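Histidine acid phosphatase (PDB 6RXD) is a histidine acid phytase of the MINPP type that removes phosphate from inositol polyphosphates and probably also from 2,3-bisphosphoglycerate. Local coordinates at residues S26-P31 and E474-F479; P36-S41 and V392-F397; A141-S146 and F397-T402; S481-V486 and T496-C501. All coordinates share one frame; numbering follows the deposited sequence. Where two conformers were deposited one is given.

Contact 1: S26-P31 and E474-F479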
loop_
_atom_site.group_PDB
_atom_site.type_symbol
_atom_site.label_atom_id
_atom_site.label_comp_id
_atom_site.label_asym_id
_atom_site.label_seq_id
_atom_site.Cartn_x
_atom_site.Cartn_y
_atom_site.Cartn_z
ATOM N N SER A 26 14.976 19.597 -5.550
ATOM C CA SER A 26 14.681 20.111 -6.884
ATOM C C SER A 26 13.196 20.172 -7.244
ATOM O O SER A 26 12.852 20.269 -8.421
ATOM C CB SER A 26 15.432 19.302 -7.944
ATOM O OG SER A 26 14.935 17.979 -8.014
ATOM N N TYR A 27 12.312 20.138 -6.251
ATOM C CA TYR A 27 10.890 20.282 -6.566
ATOM C C TYR A 27 10.675 21.678 -7.134
ATOM O O TYR A 27 11.289 22.648 -6.666
ATOM C CB TYR A 27 10.023 20.086 -5.322
ATOM C CG TYR A 27 10.095 18.689 -4.745
ATOM C CD1 TYR A 27 9.975 17.574 -5.560
ATOM C CD2 TYR A 27 10.289 18.494 -3.387
ATOM C CE1 TYR A 27 10.045 16.292 -5.039
ATOM C CE2 TYR A 27 10.367 17.222 -2.857
ATOM C CZ TYR A 27 10.240 16.127 -3.687
ATOM O OH TYR A 27 10.308 14.862 -3.165
ATOM N N SER A 28 9.812 21.792 -8.137
ATOM C CA SER A 28 9.624 23.083 -8.798
ATOM C C SER A 28 9.098 24.166 -7.854
ATOM O O SER A 28 8.319 23.884 -6.931
ATOM C CB SER A 28 8.717 22.945 -10.020
ATOM O OG SER A 28 7.362 22.779 -9.631
ATOM N N LYS A 29 9.541 25.404 -8.073
ATOM C CA LYS A 29 9.020 26.549 -7.337
ATOM C C LYS A 29 7.715 27.034 -7.972
ATOM O O LYS A 29 7.564 27.027 -9.191
ATOM C CB LYS A 29 10.038 27.695 -7.341
ATOM C CG LYS A 29 11.439 27.288 -6.891
ATOM C CD LYS A 29 11.408 26.581 -5.544
ATOM C CE LYS A 29 12.813 26.347 -4.999
ATOM N NZ LYS A 29 12.770 25.580 -3.720
ATOM N N ALA A 30 6.779 27.468 -7.141
ATOM C CA ALA A 30 5.547 28.051 -7.645
ATOM C C ALA A 30 5.877 29.336 -8.394
ATOM O O ALA A 30 6.896 29.982 -8.107
ATOM C CB ALA A 30 4.586 28.326 -6.497
ATOM N N PRO A 31 5.030 29.709 -9.366
ATOM C CA PRO A 31 5.272 30.936 -10.130
ATOM C C PRO A 31 5.326 32.179 -9.244
ATOM O O PRO A 31 4.756 32.206 -8.145
ATOM C CB PRO A 31 4.075 31.010 -11.087
ATOM C CG PRO A 31 3.074 30.023 -10.564
ATOM C CD PRO A 31 3.863 28.964 -9.871
ATOM N N GLU A 474 6.706 10.841 -3.562
ATOM C CA GLU A 474 7.682 11.922 -3.465
ATOM C C GLU A 474 8.408 12.268 -4.763
ATOM O O GLU A 474 9.417 12.974 -4.749
ATOM C CB GLU A 474 8.631 11.715 -2.280
ATOM C CG GLU A 474 7.966 12.117 -0.953
ATOM C CD GLU A 474 8.813 11.803 0.260
ATOM O OE1 GLU A 474 8.975 10.603 0.561
ATOM O OE2 GLU A 474 9.309 12.751 0.918
ATOM N N ASN A 475 7.874 11.802 -5.889
ATOM C CA ASN A 475 8.308 12.297 -7.191
ATOM C C ASN A 475 7.297 13.320 -7.675
ATOM O O ASN A 475 6.095 13.068 -7.629
ATOM C CB ASN A 475 8.386 11.153 -8.204
ATOM C CG ASN A 475 9.408 10.109 -7.822
ATOM O OD1 ASN A 475 10.579 10.430 -7.584
ATOM N ND2 ASN A 475 8.973 8.854 -7.740
ATOM N N GLU A 476 7.772 14.473 -8.128
ATOM C CA GLU A 476 6.864 15.473 -8.693
ATOM C C GLU A 476 6.362 14.981 -10.035
ATOM O O GLU A 476 7.152 14.602 -10.913
ATOM C CB GLU A 476 7.567 16.830 -8.835
ATOM C CG GLU A 476 6.650 17.962 -9.320
ATOM C CD GLU A 476 7.295 19.325 -9.152
ATOM O OE1 GLU A 476 8.531 19.362 -8.969
ATOM O OE2 GLU A 476 6.578 20.352 -9.179
ATOM N N VAL A 477 5.041 14.973 -10.195
ATOM C CA VAL A 477 4.428 14.473 -11.416
ATOM C C VAL A 477 3.364 15.446 -11.891
ATOM O O VAL A 477 2.783 16.180 -11.090
ATOM C CB VAL A 477 3.790 13.073 -11.208
ATOM C CG1 VAL A 477 4.863 12.026 -10.931
ATOM C CG2 VAL A 477 2.748 13.110 -10.088
ATOM N N PRO A 478 3.114 15.462 -13.204
ATOM C CA PRO A 478 1.960 16.202 -13.713
ATOM C C PRO A 478 0.681 15.523 -13.265
ATOM O O PRO A 478 0.683 14.332 -12.941
ATOM C CB PRO A 478 2.104 16.076 -15.235
ATOM C CG PRO A 478 2.936 14.835 -15.451
ATOM C CD PRO A 478 3.887 14.802 -14.273
ATOM N N PHE A 479 -0.407 16.274 -13.238
ATOM C CA PHE A 479 -1.719 15.656 -13.159
ATOM C C PHE A 479 -2.009 14.983 -14.497
ATOM O O PHE A 479 -1.212 15.098 -15.440
ATOM C CB PHE A 479 -2.777 16.701 -12.790
ATOM C CG PHE A 479 -2.853 16.983 -11.299
ATOM C CD1 PHE A 479 -3.758 16.300 -10.498
ATOM C CD2 PHE A 479 -2.011 17.918 -10.706
ATOM C CE1 PHE A 479 -3.835 16.554 -9.137
ATOM C CE2 PHE A 479 -2.082 18.175 -9.342
ATOM C CZ PHE A 479 -2.997 17.482 -8.556
HETATM O O HOH W 1 10.826 18.147 -10.044
HETATM O O HOH W 2 9.923 15.088 -0.367
#

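Contact 2: P36-S41 and V392-F397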
loop_
_atom_site.group_PDB
_atom_site.type_symbol
_atom_site.label_atom_id
_atom_site.label_comp_id
_atom_site.label_asym_id
_atom_site.label_seq_id
_atom_site.Cartn_x
_atom_site.Cartn_y
_atom_site.Cartn_z
ATOM N N PRO A 36 2.666 29.625 -0.184
ATOM C CA PRO A 36 1.983 28.413 0.284
ATOM C C PRO A 36 0.782 28.714 1.182
ATOM O O PRO A 36 0.878 29.585 2.054
ATOM C CB PRO A 36 3.068 27.705 1.101
ATOM C CG PRO A 36 3.973 28.819 1.570
ATOM C CD PRO A 36 4.011 29.773 0.410
ATOM N N ILE A 37 -0.333 28.008 0.979
ATOM C CA ILE A 37 -1.482 28.125 1.888
ATOM C C ILE A 37 -1.984 26.789 2.460
ATOM O O ILE A 37 -2.712 26.775 3.448
ATOM C CB ILE A 37 -2.678 28.846 1.244
ATOM C CG1 ILE A 37 -3.133 28.114 -0.023
ATOM C CG2 ILE A 37 -2.329 30.303 0.930
ATOM C CD1 ILE A 37 -4.543 28.510 -0.471
ATOM N N TYR A 38 -1.622 25.666 1.842
ATOM C CA TYR A 38 -2.170 24.388 2.282
ATOM C C TYR A 38 -1.324 23.241 1.761
ATOM O O TYR A 38 -0.700 23.354 0.705
ATOM C CB TYR A 38 -3.625 24.253 1.785
ATOM C CG TYR A 38 -4.337 23.001 2.256
ATOM C CD1 TYR A 38 -4.747 22.863 3.586
ATOM C CD2 TYR A 38 -4.617 21.963 1.370
ATOM C CE1 TYR A 38 -5.398 21.705 4.021
ATOM C CE2 TYR A 38 -5.270 20.817 1.791
ATOM C CZ TYR A 38 -5.648 20.686 3.107
ATOM O OH TYR A 38 -6.293 19.526 3.504
ATOM N N THR A 39 -1.292 22.137 2.498
ATOM C CA THR A 39 -0.748 20.903 1.936
ATOM C C THR A 39 -1.545 19.713 2.445
ATOM O O THR A 39 -2.197 19.805 3.479
ATOM C CB THR A 39 0.748 20.737 2.260
ATOM O OG1 THR A 39 1.280 19.628 1.517
ATOM C CG2 THR A 39 0.971 20.508 3.762
ATOM N N GLU A 40 -1.521 18.594 1.726
ATOM C CA GLU A 40 -2.268 17.431 2.201
ATOM C C GLU A 40 -1.716 16.149 1.619
ATOM O O GLU A 40 -0.972 16.168 0.646
ATOM C CB GLU A 40 -3.751 17.551 1.863
ATOM C CG GLU A 40 -4.029 17.622 0.381
ATOM C CD GLU A 40 -5.500 17.640 0.081
ATOM O OE1 GLU A 40 -6.276 17.002 0.824
ATOM O OE2 GLU A 40 -5.889 18.312 -0.897
ATOM N N SER A 41 -2.094 15.034 2.228
ATOM C CA SER A 41 -1.516 13.755 1.842
ATOM C C SER A 41 -2.465 12.607 2.100
ATOM O O SER A 41 -3.393 12.708 2.908
ATOM C CB SER A 41 -0.243 13.513 2.647
ATOM O OG SER A 41 -0.580 13.224 3.988
ATOM N N VAL A 392 -4.221 24.015 7.953
ATOM C CA VAL A 392 -3.232 24.237 6.900
ATOM C C VAL A 392 -2.721 22.929 6.297
ATOM O O VAL A 392 -2.033 22.938 5.276
ATOM C CB VAL A 392 -2.031 25.062 7.399
ATOM C CG1 VAL A 392 -2.473 26.463 7.786
ATOM C CG2 VAL A 392 -1.340 24.370 8.574
ATOM N N ALA A 393 -3.046 21.812 6.934
ATOM C CA ALA A 393 -2.628 20.508 6.408
ATOM C C ALA A 393 -3.527 19.388 6.882
ATOM O O ALA A 393 -4.006 19.397 8.021
ATOM C CB ALA A 393 -1.163 20.214 6.798
ATOM N N THR A 394 -3.753 18.411 6.004
ATOM C CA THR A 394 -4.471 17.210 6.388
ATOM C C THR A 394 -3.598 16.043 5.977
ATOM O O THR A 394 -3.333 15.865 4.786
ATOM C CB THR A 394 -5.839 17.127 5.690
ATOM O OG1 THR A 394 -6.581 18.328 5.954
ATOM C CG2 THR A 394 -6.628 15.933 6.206
ATOM N N PHE A 395 -3.116 15.282 6.962
ATOM C CA PHE A 395 -2.256 14.124 6.711
ATOM C C PHE A 395 -3.041 12.850 7.019
ATOM O O PHE A 395 -3.456 12.628 8.163
ATOM C CB PHE A 395 -0.996 14.179 7.586
ATOM C CG PHE A 395 -0.104 15.373 7.320
ATOM C CD1 PHE A 395 0.301 15.687 6.031
ATOM C CD2 PHE A 395 0.329 16.170 8.369
ATOM C CE1 PHE A 395 1.137 16.785 5.793
ATOM C CE2 PHE A 395 1.157 17.267 8.145
ATOM C CZ PHE A 395 1.566 17.574 6.853
ATOM N N ARG A 396 -3.256 12.021 5.996
ATOM C CA ARG A 396 -4.131 10.850 6.106
ATOM C C ARG A 396 -3.338 9.566 5.932
ATOM O O ARG A 396 -2.400 9.520 5.128
ATOM C CB ARG A 396 -5.204 10.874 5.009
ATOM C CG ARG A 396 -6.067 12.130 4.934
ATOM C CD ARG A 396 -6.821 12.115 3.624
ATOM N NE ARG A 396 -7.663 13.298 3.407
ATOM C CZ ARG A 396 -7.245 14.418 2.828
ATOM N NH1 ARG A 396 -5.989 14.528 2.414
ATOM N NH2 ARG A 396 -8.090 15.432 2.661
ATOM N N PHE A 397 -3.746 8.525 6.662
ATOM C CA PHE A 397 -3.031 7.247 6.683
ATOM C C PHE A 397 -3.995 6.095 6.501
ATOM O O PHE A 397 -5.001 6.004 7.198
ATOM C CB PHE A 397 -2.236 7.115 7.988
ATOM C CG PHE A 397 -1.225 8.201 8.141
ATOM C CD1 PHE A 397 0.066 8.028 7.673
ATOM C CD2 PHE A 397 -1.603 9.449 8.642
ATOM C CE1 PHE A 397 0.991 9.050 7.750
ATOM C CE2 PHE A 397 -0.688 10.482 8.721
ATOM C CZ PHE A 397 0.607 10.291 8.275
HETATM O O HOH W 3 -0.066 10.896 4.885
#

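Contact 3: A141-S146 and F397-T402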
loop_
_atom_site.group_PDB
_atom_site.type_symbol
_atom_site.label_atom_id
_atom_site.label_comp_id
_atom_site.label_asym_id
_atom_site.label_seq_id
_atom_site.Cartn_x
_atom_site.Cartn_y
_atom_site.Cartn_z
ATOM N N ALA A 141 -5.174 -0.128 13.247
ATOM C CA ALA A 141 -4.029 0.151 14.108
ATOM C C ALA A 141 -2.705 0.380 13.383
ATOM O O ALA A 141 -1.946 1.269 13.759
ATOM C CB ALA A 141 -3.884 -0.936 15.175
ATOM N N ARG A 142 -2.410 -0.415 12.355
ATOM C CA ARG A 142 -1.151 -0.235 11.628
ATOM C C ARG A 142 -1.127 1.067 10.825
ATOM O O ARG A 142 -0.071 1.678 10.664
ATOM C CB ARG A 142 -0.855 -1.433 10.726
ATOM C CG ARG A 142 0.018 -2.515 11.375
ATOM C CD ARG A 142 -0.705 -3.308 12.451
ATOM N NE ARG A 142 -0.585 -2.710 13.779
ATOM C CZ ARG A 142 -1.203 -3.173 14.862
ATOM N NH1 ARG A 142 -1.046 -2.571 16.033
ATOM N NH2 ARG A 142 -1.984 -4.240 14.771
ATOM N N ALA A 143 -2.284 1.498 10.332
ATOM C CA ALA A 143 -2.352 2.784 9.636
ATOM C C ALA A 143 -2.133 3.928 10.629
ATOM O O ALA A 143 -1.410 4.885 10.351
ATOM C CB ALA A 143 -3.688 2.947 8.895
ATOM N N THR A 144 -2.741 3.808 11.803
ATOM C CA THR A 144 -2.602 4.826 12.837
ATOM C C THR A 144 -1.155 4.864 13.330
ATOM O O THR A 144 -0.566 5.943 13.475
ATOM C CB THR A 144 -3.580 4.562 13.999
ATOM O OG1 THR A 144 -4.919 4.525 13.483
ATOM C CG2 THR A 144 -3.492 5.660 15.067
ATOM N N GLU A 145 -0.570 3.688 13.558
ATOM C CA GLU A 145 0.825 3.619 13.997
ATOM C C GLU A 145 1.790 4.168 12.951
ATOM O O GLU A 145 2.813 4.763 13.285
ATOM C CB GLU A 145 1.190 2.184 14.384
ATOM C CG GLU A 145 0.493 1.756 15.673
ATOM C CD GLU A 145 0.389 0.256 15.823
ATOM O OE1 GLU A 145 0.832 -0.473 14.912
ATOM O OE2 GLU A 145 -0.152 -0.193 16.852
ATOM N N SER A 146 1.472 3.964 11.679
ATOM C CA SER A 146 2.268 4.583 10.625
ATOM C C SER A 146 2.181 6.094 10.748
ATOM O O SER A 146 3.201 6.792 10.707
ATOM C CB SER A 146 1.784 4.128 9.248
ATOM O OG SER A 146 2.039 2.746 9.084
ATOM N N PHE A 397 -3.746 8.525 6.662
ATOM C CA PHE A 397 -3.031 7.247 6.683
ATOM C C PHE A 397 -3.995 6.095 6.501
ATOM O O PHE A 397 -5.001 6.004 7.198
ATOM C CB PHE A 397 -2.236 7.115 7.988
ATOM C CG PHE A 397 -1.225 8.201 8.141
ATOM C CD1 PHE A 397 0.066 8.028 7.673
ATOM C CD2 PHE A 397 -1.603 9.449 8.642
ATOM C CE1 PHE A 397 0.991 9.050 7.750
ATOM C CE2 PHE A 397 -0.688 10.482 8.721
ATOM C CZ PHE A 397 0.607 10.291 8.275
ATOM N N ALA A 398 -3.699 5.227 5.535
ATOM C CA ALA A 398 -4.665 4.228 5.109
ATOM C C ALA A 398 -3.984 2.994 4.525
ATOM O O ALA A 398 -2.999 2.511 5.076
ATOM C CB ALA A 398 -5.664 4.849 4.108
ATOM N N HIS A 399 -4.491 2.501 3.399
ATOM C CA HIS A 399 -4.188 1.137 2.952
ATOM C C HIS A 399 -3.954 0.996 1.460
ATOM O O HIS A 399 -4.268 1.896 0.679
ATOM C CB HIS A 399 -5.356 0.232 3.357
ATOM C CG HIS A 399 -5.735 0.385 4.790
ATOM N ND1 HIS A 399 -5.205 -0.407 5.783
ATOM C CD2 HIS A 399 -6.540 1.286 5.406
ATOM C CE1 HIS A 399 -5.677 -0.008 6.954
ATOM N NE2 HIS A 399 -6.487 1.014 6.752
ATOM N N ALA A 400 -3.432 -0.155 1.048
ATOM C CA ALA A 400 -3.318 -0.432 -0.381
ATOM C C ALA A 400 -4.689 -0.401 -1.028
ATOM O O ALA A 400 -4.834 -0.005 -2.189
ATOM C CB ALA A 400 -2.660 -1.780 -0.608
ATOM N N GLU A 401 -5.700 -0.826 -0.272
ATOM C CA GLU A 401 -7.070 -0.828 -0.763
ATOM C C GLU A 401 -7.605 0.584 -0.944
ATOM O O GLU A 401 -8.649 0.783 -1.572
ATOM C CB GLU A 401 -7.980 -1.608 0.198
ATOM C CG GLU A 401 -7.795 -3.129 0.147
ATOM C CD GLU A 401 -6.515 -3.621 0.825
ATOM O OE1 GLU A 401 -6.122 -4.772 0.554
ATOM O OE2 GLU A 401 -5.904 -2.880 1.632
ATOM N N THR A 402 -6.904 1.555 -0.364
ATOM C CA THR A 402 -7.226 2.968 -0.557
ATOM C C THR A 402 -6.447 3.516 -1.742
ATOM O O THR A 402 -6.996 4.208 -2.598
ATOM C CB THR A 402 -6.883 3.764 0.715
ATOM O OG1 THR A 402 -7.342 3.028 1.855
ATOM C CG2 THR A 402 -7.545 5.131 0.720
#

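Contact 4: S481-V486 and T496-C501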
loop_
_atom_site.group_PDB
_atom_site.type_symbol
_atom_site.label_atom_id
_atom_site.label_comp_id
_atom_site.label_asym_id
_atom_site.label_seq_id
_atom_site.Cartn_x
_atom_site.Cartn_y
_atom_site.Cartn_z
ATOM N N SER A 481 -3.214 13.712 -18.165
ATOM C CA SER A 481 -2.942 14.452 -19.400
ATOM C C SER A 481 -4.063 15.379 -19.864
ATOM O O SER A 481 -3.813 16.338 -20.593
ATOM C CB SER A 481 -2.584 13.475 -20.522
ATOM O OG SER A 481 -3.717 12.704 -20.865
ATOM N N GLU A 482 -5.297 15.114 -19.449
ATOM C CA GLU A 482 -6.387 16.006 -19.828
ATOM C C GLU A 482 -6.261 17.374 -19.154
ATOM O O GLU A 482 -6.774 18.383 -19.660
ATOM C CB GLU A 482 -7.737 15.365 -19.492
ATOM C CG GLU A 482 -8.014 14.058 -20.219
ATOM C CD GLU A 482 -7.675 12.835 -19.380
ATOM O OE1 GLU A 482 -6.759 12.909 -18.526
ATOM O OE2 GLU A 482 -8.339 11.794 -19.561
ATOM N N CYS A 483 -5.586 17.411 -18.005
ATOM C CA CYS A 483 -5.461 18.650 -17.234
ATOM C C CYS A 483 -4.472 19.622 -17.855
ATOM O O CYS A 483 -3.390 19.221 -18.278
ATOM C CB CYS A 483 -5.010 18.354 -15.801
ATOM S SG CYS A 483 -6.149 17.323 -14.856
ATOM N N THR A 484 -4.835 20.905 -17.878
ATOM C CA THR A 484 -3.963 21.954 -18.410
ATOM C C THR A 484 -3.325 22.722 -17.263
ATOM O O THR A 484 -4.040 23.258 -16.426
ATOM C CB THR A 484 -4.777 22.968 -19.231
ATOM O OG1 THR A 484 -5.409 22.297 -20.323
ATOM C CG2 THR A 484 -3.883 24.082 -19.773
ATOM N N PRO A 485 -1.978 22.777 -17.214
ATOM C CA PRO A 485 -1.338 23.514 -16.115
ATOM C C PRO A 485 -1.395 25.024 -16.295
ATOM O O PRO A 485 -1.923 25.514 -17.296
ATOM C CB PRO A 485 0.121 23.014 -16.136
ATOM C CG PRO A 485 0.315 22.413 -17.484
ATOM C CD PRO A 485 -1.033 21.922 -17.951
ATOM N N VAL A 486 -0.850 25.764 -15.335
ATOM C CA VAL A 486 -1.021 27.216 -15.330
ATOM C C VAL A 486 -0.224 27.918 -16.421
ATOM O O VAL A 486 -0.497 29.070 -16.762
ATOM C CB VAL A 486 -0.621 27.818 -13.978
ATOM C CG1 VAL A 486 -1.502 27.253 -12.875
ATOM C CG2 VAL A 486 0.870 27.558 -13.697
ATOM N N THR A 496 -9.512 25.528 -10.014
ATOM C CA THR A 496 -10.685 25.459 -10.887
ATOM C C THR A 496 -10.487 24.382 -11.956
ATOM O O THR A 496 -11.415 23.638 -12.288
ATOM C CB THR A 496 -10.953 26.803 -11.572
ATOM O OG1 THR A 496 -9.733 27.286 -12.151
ATOM C CG2 THR A 496 -11.467 27.837 -10.569
ATOM N N GLU A 497 -9.271 24.306 -12.490
ATOM C CA GLU A 497 -8.964 23.342 -13.539
ATOM C C GLU A 497 -9.050 21.923 -12.999
ATOM O O GLU A 497 -9.613 21.044 -13.657
ATOM C CB GLU A 497 -7.582 23.617 -14.155
ATOM C CG GLU A 497 -7.080 22.510 -15.093
ATOM C CD GLU A 497 -7.817 22.444 -16.417
ATOM O OE1 GLU A 497 -8.748 23.245 -16.644
ATOM O OE2 GLU A 497 -7.462 21.579 -17.251
ATOM N N LEU A 498 -8.500 21.691 -11.806
ATOM C CA LEU A 498 -8.552 20.352 -11.217
ATOM C C LEU A 498 -9.983 19.917 -10.954
ATOM O O LEU A 498 -10.325 18.754 -11.164
ATOM C CB LEU A 498 -7.728 20.264 -9.932
ATOM C CG LEU A 498 -6.222 20.420 -10.115
ATOM C CD1 LEU A 498 -5.499 20.096 -8.811
ATOM C CD2 LEU A 498 -5.740 19.512 -11.242
ATOM N N LYS A 499 -10.827 20.837 -10.504
ATOM C CA LYS A 499 -12.209 20.469 -10.203
ATOM C C LYS A 499 -12.944 20.010 -11.454
ATOM O O LYS A 499 -13.821 19.142 -11.401
ATOM C CB LYS A 499 -12.947 21.635 -9.540
ATOM C CG LYS A 499 -12.544 21.860 -8.088
ATOM C CD LYS A 499 -13.258 23.083 -7.512
ATOM C CE LYS A 499 -12.844 23.331 -6.067
ATOM N NZ LYS A 499 -13.331 24.661 -5.584
ATOM N N SER A 500 -12.578 20.590 -12.588
ATOM C CA SER A 500 -13.147 20.166 -13.856
ATOM C C SER A 500 -12.472 18.914 -14.394
ATOM O O SER A 500 -13.139 17.949 -14.771
ATOM C CB SER A 500 -13.034 21.311 -14.874
ATOM O OG SER A 500 -13.373 20.908 -16.185
ATOM N N CYS A 501 -11.145 18.910 -14.418
ATOM C CA CYS A 501 -10.401 17.884 -15.148
ATOM C C CYS A 501 -10.234 16.574 -14.384
ATOM O O CYS A 501 -9.949 15.533 -14.982
ATOM C CB CYS A 501 -9.037 18.415 -15.633
ATOM S SG CYS A 501 -7.703 18.579 -14.396
#

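Contact 1: S26-P31 and E474-F479
Tyr27 and Glu476 approach to 6.6 Å between their CA atoms, where the irregular loop 26-31 passes the short strand 475-477. No backbone-to-backbone bond joins the two. The contact is carried by the carboxylate of Glu476, by Ser28 and by the hydroxyl of Tyr27. Glu476 reaches across with CG anti to the backbone N (chi1 -176°) and an extended chain. Its two oxygens meet the N and the OG of Ser28, one each. Glu476 OE1 accepts a nearly straight bond from Ser28 N at 2.9 Å (N-H...O 172°), through the lone pair on the side of the other oxygen. Glu476 OE2 takes Ser28 OG at 2.6 Å. This pair of bonds fixes the rotation of the carboxylate. Arg469 and Thr491 also bind OE2, and Arg469 probably favours its negative charge. Water 1 donates to Glu476 OE1 at 2.8 Å. The Tyr27 ring and the Glu476 chain run antiparallel alongside each other. Tyr27 OH donates to Glu474 O at 2.6 Å, and water 2 links it to Glu474 OE2. Arg114 also binds that OE2, and Tyr16 binds OE1. The contact ties the loop leading into strand 34-44 to strand 475-477, which pairs antiparallel with strand 467-472 in the main mixed sheet.

Contact 2: P36-S41 and V392-F397
Thr39 pairs with Ala393, Glu40 with Thr394 and Ser41 with Phe395 in parallel register, the strand axes 4.8 Å apart. The ladder runs from Thr39 N to Val392 O (3.0 Å), Thr394 N to Thr39 O, Ser41 N to Thr394 O and Arg396 N to Ser41 O. The tight part is the face that carries Glu40 and Thr394. There Arg396 presents NH1 and NH2 end-on to the single oxygen Glu40 OE1, each at 3.0 Å. Arg396 NH1 also donates to Ser41 O at 3.2 Å, from the face of that carbonyl plane opposite to Arg396 N. Thr394 CG2 sits 3.7 Å above the centre of the guanidinium plane, and Asp377 forms a second salt bridge with NH2. These partners fix the rotation of the guanidinium, against helix 372-386. A trans chi1 (-176°) lays the Tyr38 ring along the sheet, and Tyr38 OH shares a 2.7 Å hydrogen bond with Thr394 OG1. These are neighbouring parallel strands of the central sheet of the histidine phosphatase fold. On the other face Thr39 CG2 touches Ala393 CB at 3.7 Å. Ser41 OG, a hydrated spot, meets water 3 and the Phe395 ring edge. The loose side is partly exposed Ile37, in a classic beta bulge of the antiparallel pairing with strand 445-453, where Ile37 and Tyr38 both face Val450.

Contact 3: A141-S146 and F397-T402
Phe397 and Ala143 meet where the first turns of helix 141-157 pass the end of strand 391-398. Phe397 CB lies 3.4 Å from Ala143 O. Phe397 CG is farther from Ala143 O, at 4.0 Å. With CG anti to its own carbonyl carbon (chi1 -60°), the ring extends along the helix, and Phe397 CD1 comes within 4.2 Å of Ser146 C. The ring then meets Phe150, one turn further along, edge-to-face. Ala143 CB points toward the strand end. It is 3.7 Å from Phe397 O and 4.0 Å from His399 NE2. That nitrogen is hydrogen-bonded to Ser138, which probably helps set the turn of the imidazole, while Tyr189 meets the ring edge-to-face. No hydrogen bond crosses the contact. Ser146 OG donates to Arg142 O at 2.8 Å and accepts from Gly46 N. His399 takes the N-cap position of helix 400-410, and His399 N donates to Thr402 OG1 at 3.3 Å. His399-Ala400-Glu401 matches the HAE signature of this phosphatase family, and Arg44-His45-Gly46 matches its RHG signature. The contact thus lies at the C-terminal edge of the parallel strands: Phe397 bonds to strand 132-137, Ala398 to Ala43 and His45, and helix 141-157 packs over the junction.

Contact 4: S481-V486 and T496-C501
A disulfide between Cys483 and Cys501 closes the C-terminal loop that starts after strand 475-477 and returns through helix 495-501. The SG atoms of Cys483 and Cys501 are 2.1 Å apart, with a chi3 of 95°, a right-handed bridge. Leu498 CD2 packs on Cys483 SG at 4.2 Å. One helical turn before Cys501, Glu497 also points its CB toward the loop. Its chi1 of 170° directs the chain away from its own backbone N and brings Glu497 CG to 3.4 Å from Thr484 O. A bend at chi2 (72°) then turns the carboxylate toward Thr484 N. Glu497 OE2 accepts from Thr484 N at 2.8 Å, on the anti side and well out of the carboxylate plane. The same OE2 lies 3.5 Å from Cys483 CA. It is also bonded to Thr508 OG1, and OE1 takes Leu509 N. The buried carboxylate is therefore gripped by several donors. Thr484 OG1 also bonds to Thr508. Glu482 is in a salt bridge with Arg480, and its side chain comes about 4 Å from that of His506, which binds zinc in another structure of this protein. Cys501 O bonds to His506 ND1. The result is a disulfide-closed loop in which a helix carboxylate binds a backbone N-H of the loop and the chain at Thr508 and Leu509.

Overall arrangement
Contacts 2 and 3 share Phe397 and strand 391-398, with centres 17 Å apart. Contact 2 pairs the strand along its length, and contact 3 receives its end near the RHG and HAE signatures, which in this family mark the active site and probably do so here. The centre of contact 3 is about 8 Å from the centre of the chain. The Phe397 side chain is about 7 Å from that of Glu151, a zinc ligand in another structure of this protein. Contact 1 reaches the same sheet; its centre is 16 Å from that of contact 2. Contact 4 lies 15 Å from contact 1 between centres, and they touch through Phe479 CZ and Leu498 CD1 at 3.6 Å. Contacts 3 and 4 are farthest apart, 29 Å between centres.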